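Local coordinates for protein 2-oxoglutarate carboxylase small subunit (Hydrogenobacter thermophilus, PDB 7KCT) that is the biotin carboxylase-type subunit of a carboxylase, built around an ATP-grasp domain and binding ADP, magnesium and bicarbonate, at residues A[40-45]-A[62-67]. Sequence-based numbering, arbitrary orientation.
Sequences IYNEIE and VNPLDT
Asn42 and Pro64 bring the two backbones closest, 5.7 Å between their CA atoms, where the C-terminal end of strand 36-41 turns into a loop beside the chain entering helix 66-69. Both segments belong to the N-terminal domain of the biotin carboxylase fold, whose five-stranded parallel sheet places strand 36-41 next to edge strand 56-59. Asn42 carries the contact. With CG anti to the backbone N (chi1 -171°), its amide reaches across to Thr67 of helix 66-69, and ND2 donates to Thr67 OG1 at 2.9 Å, nearly straight (164°) and within the amide plane. The same hydroxyl oxygen is also hydrogen-bonded to Ile60 O, which joins Thr67 to the chain just after strand 56-59. At its other end the amide serves its own loop: OD1 accepts from Ile44 N, closing an Asx turn, so two bonds on opposite ends of the group fix its rotation. Thr67 CG2 lies against the strand backbone, 3.6 Å from Tyr41 C. Further along the loop, Ile44 meets the proline ring at about a right angle, CD1 resting 3.9 Å from Pro64 CG, and Tyr389 touches both side chains. Ile40 CD1 approaches Thr67 O to 3.8 Å, and its side chain also packs on Ile74 and Leu77 of helix 71-81. The helix entry has its own cap, since Asn63 accepts from Asp66 N and, weakly, from Leu65 N. Asp66, salt-bridged to Arg73 through OD2, reaches back one residue further, the same OD2 accepting from Val62 N at 2.8 Å on its anti lone pair.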
loop_
_atom_site.group_PDB
_atom_site.type_symbol
_atom_site.label_atom_id
_atom_site.label_comp_id
_atom_site.label_asym_id
_atom_site.label_seq_id
_atom_site.Cartn_x
_atom_site.Cartn_y
_atom_site.Cartn_z
ATOM N N ILE A 40 9.026 -21.639 -10.938
ATOM C CA ILE A 40 8.723 -23.059 -11.134
ATOM C C ILE A 40 7.273 -23.274 -10.744
ATOM O O ILE A 40 6.732 -22.539 -9.913
ATOM C CB ILE A 40 9.651 -24.003 -10.322
ATOM C CG1 ILE A 40 9.608 -23.692 -8.819
ATOM C CG2 ILE A 40 11.083 -23.937 -10.840
ATOM C CD1 ILE A 40 10.375 -24.685 -7.922
ATOM N N TYR A 41 6.632 -24.283 -11.343
ATOM C CA TYR A 41 5.242 -24.501 -11.013
ATOM C C TYR A 41 4.814 -25.907 -11.373
ATOM O O TYR A 41 5.450 -26.589 -12.180
ATOM C CB TYR A 41 4.299 -23.487 -11.708
ATOM C CG TYR A 41 4.281 -23.559 -13.209
ATOM C CD1 TYR A 41 5.317 -23.030 -13.959
ATOM C CD2 TYR A 41 3.200 -24.123 -13.890
ATOM C CE1 TYR A 41 5.319 -23.107 -15.333
ATOM C CE2 TYR A 41 3.185 -24.190 -15.275
ATOM C CZ TYR A 41 4.256 -23.703 -15.972
ATOM O OH TYR A 41 4.256 -23.728 -17.317
ATOM N N ASN A 42 3.714 -26.314 -10.758
ATOM C CA ASN A 42 3.070 -27.579 -11.109
ATOM C C ASN A 42 1.992 -27.342 -12.149
ATOM O O ASN A 42 1.346 -26.286 -12.182
ATOM C CB ASN A 42 2.470 -28.223 -9.855
ATOM C CG ASN A 42 1.981 -29.647 -10.094
ATOM O OD1 ASN A 42 0.850 -29.848 -10.541
ATOM N ND2 ASN A 42 2.851 -30.621 -9.857
ATOM N N GLU A 43 1.793 -28.353 -13.005
ATOM C CA GLU A 43 0.750 -28.298 -14.027
ATOM C C GLU A 43 -0.607 -27.863 -13.449
ATOM O O GLU A 43 -1.416 -27.268 -14.156
ATOM C CB GLU A 43 0.632 -29.671 -14.739
ATOM N N ILE A 44 -0.898 -28.139 -12.179
ATOM C CA ILE A 44 -2.213 -27.715 -11.689
ATOM C C ILE A 44 -2.343 -26.204 -11.502
ATOM O O ILE A 44 -3.465 -25.712 -11.337
ATOM C CB ILE A 44 -2.610 -28.347 -10.341
ATOM C CG1 ILE A 44 -1.511 -28.063 -9.314
ATOM C CG2 ILE A 44 -2.923 -29.857 -10.540
ATOM C CD1 ILE A 44 -1.948 -28.167 -7.918
ATOM N N GLU A 45 -1.238 -25.453 -11.543
ATOM C CA GLU A 45 -1.189 -24.015 -11.275
ATOM C C GLU A 45 -0.649 -23.272 -12.494
ATOM O O GLU A 45 0.140 -22.328 -12.384
ATOM C CB GLU A 45 -0.323 -23.744 -10.046
ATOM C CG GLU A 45 -1.000 -23.950 -8.703
ATOM C CD GLU A 45 -0.261 -23.222 -7.579
ATOM O OE1 GLU A 45 0.994 -23.346 -7.487
ATOM O OE2 GLU A 45 -0.963 -22.511 -6.811
ATOM N N VAL A 62 6.508 -34.386 -10.247
ATOM C CA VAL A 62 5.594 -35.480 -10.589
ATOM C C VAL A 62 4.288 -35.417 -9.806
ATOM O O VAL A 62 3.318 -36.108 -10.157
ATOM C CB VAL A 62 6.273 -36.846 -10.362
ATOM C CG1 VAL A 62 7.535 -36.982 -11.218
ATOM C CG2 VAL A 62 6.630 -37.034 -8.916
ATOM N N ASN A 63 4.230 -34.616 -8.776
ATOM C CA ASN A 63 2.983 -34.281 -8.098
ATOM C C ASN A 63 3.152 -32.876 -7.551
ATOM O O ASN A 63 4.254 -32.302 -7.677
ATOM C CB ASN A 63 2.678 -35.295 -6.991
ATOM C CG ASN A 63 3.749 -35.329 -5.934
ATOM O OD1 ASN A 63 4.020 -34.344 -5.258
ATOM N ND2 ASN A 63 4.369 -36.495 -5.770
ATOM N N PRO A 64 2.095 -32.302 -6.958
ATOM C CA PRO A 64 2.137 -30.877 -6.596
ATOM C C PRO A 64 3.160 -30.509 -5.551
ATOM O O PRO A 64 3.641 -29.373 -5.580
ATOM C CB PRO A 64 0.704 -30.601 -6.111
ATOM C CG PRO A 64 -0.161 -31.536 -7.004
ATOM C CD PRO A 64 0.697 -32.816 -6.969
ATOM N N LEU A 65 3.515 -31.390 -4.615
ATOM C CA LEU A 65 4.516 -30.950 -3.657
ATOM C C LEU A 65 5.925 -31.232 -4.146
ATOM O O LEU A 65 6.844 -30.499 -3.796
ATOM C CB LEU A 65 4.338 -31.618 -2.294
ATOM C CG LEU A 65 3.107 -31.302 -1.457
ATOM C CD1 LEU A 65 3.341 -31.870 -0.087
ATOM C CD2 LEU A 65 2.847 -29.841 -1.399
ATOM N N ASP A 66 6.103 -32.320 -4.895
ATOM C CA ASP A 66 7.398 -32.677 -5.449
ATOM C C ASP A 66 7.952 -31.567 -6.325
ATOM O O ASP A 66 9.161 -31.443 -6.452
ATOM C CB ASP A 66 7.252 -33.960 -6.263
ATOM C CG ASP A 66 8.508 -34.326 -7.034
ATOM O OD1 ASP A 66 9.539 -34.614 -6.382
ATOM O OD2 ASP A 66 8.446 -34.354 -8.289
ATOM N N THR A 67 7.067 -30.790 -6.965
ATOM C CA THR A 67 7.479 -29.587 -7.689
ATOM C C THR A 67 8.453 -28.746 -6.875
ATOM O O THR A 67 9.489 -28.306 -7.382
ATOM C CB THR A 67 6.247 -28.748 -8.040
ATOM O OG1 THR A 67 5.399 -29.485 -8.935
ATOM C CG2 THR A 67 6.659 -27.385 -8.697
#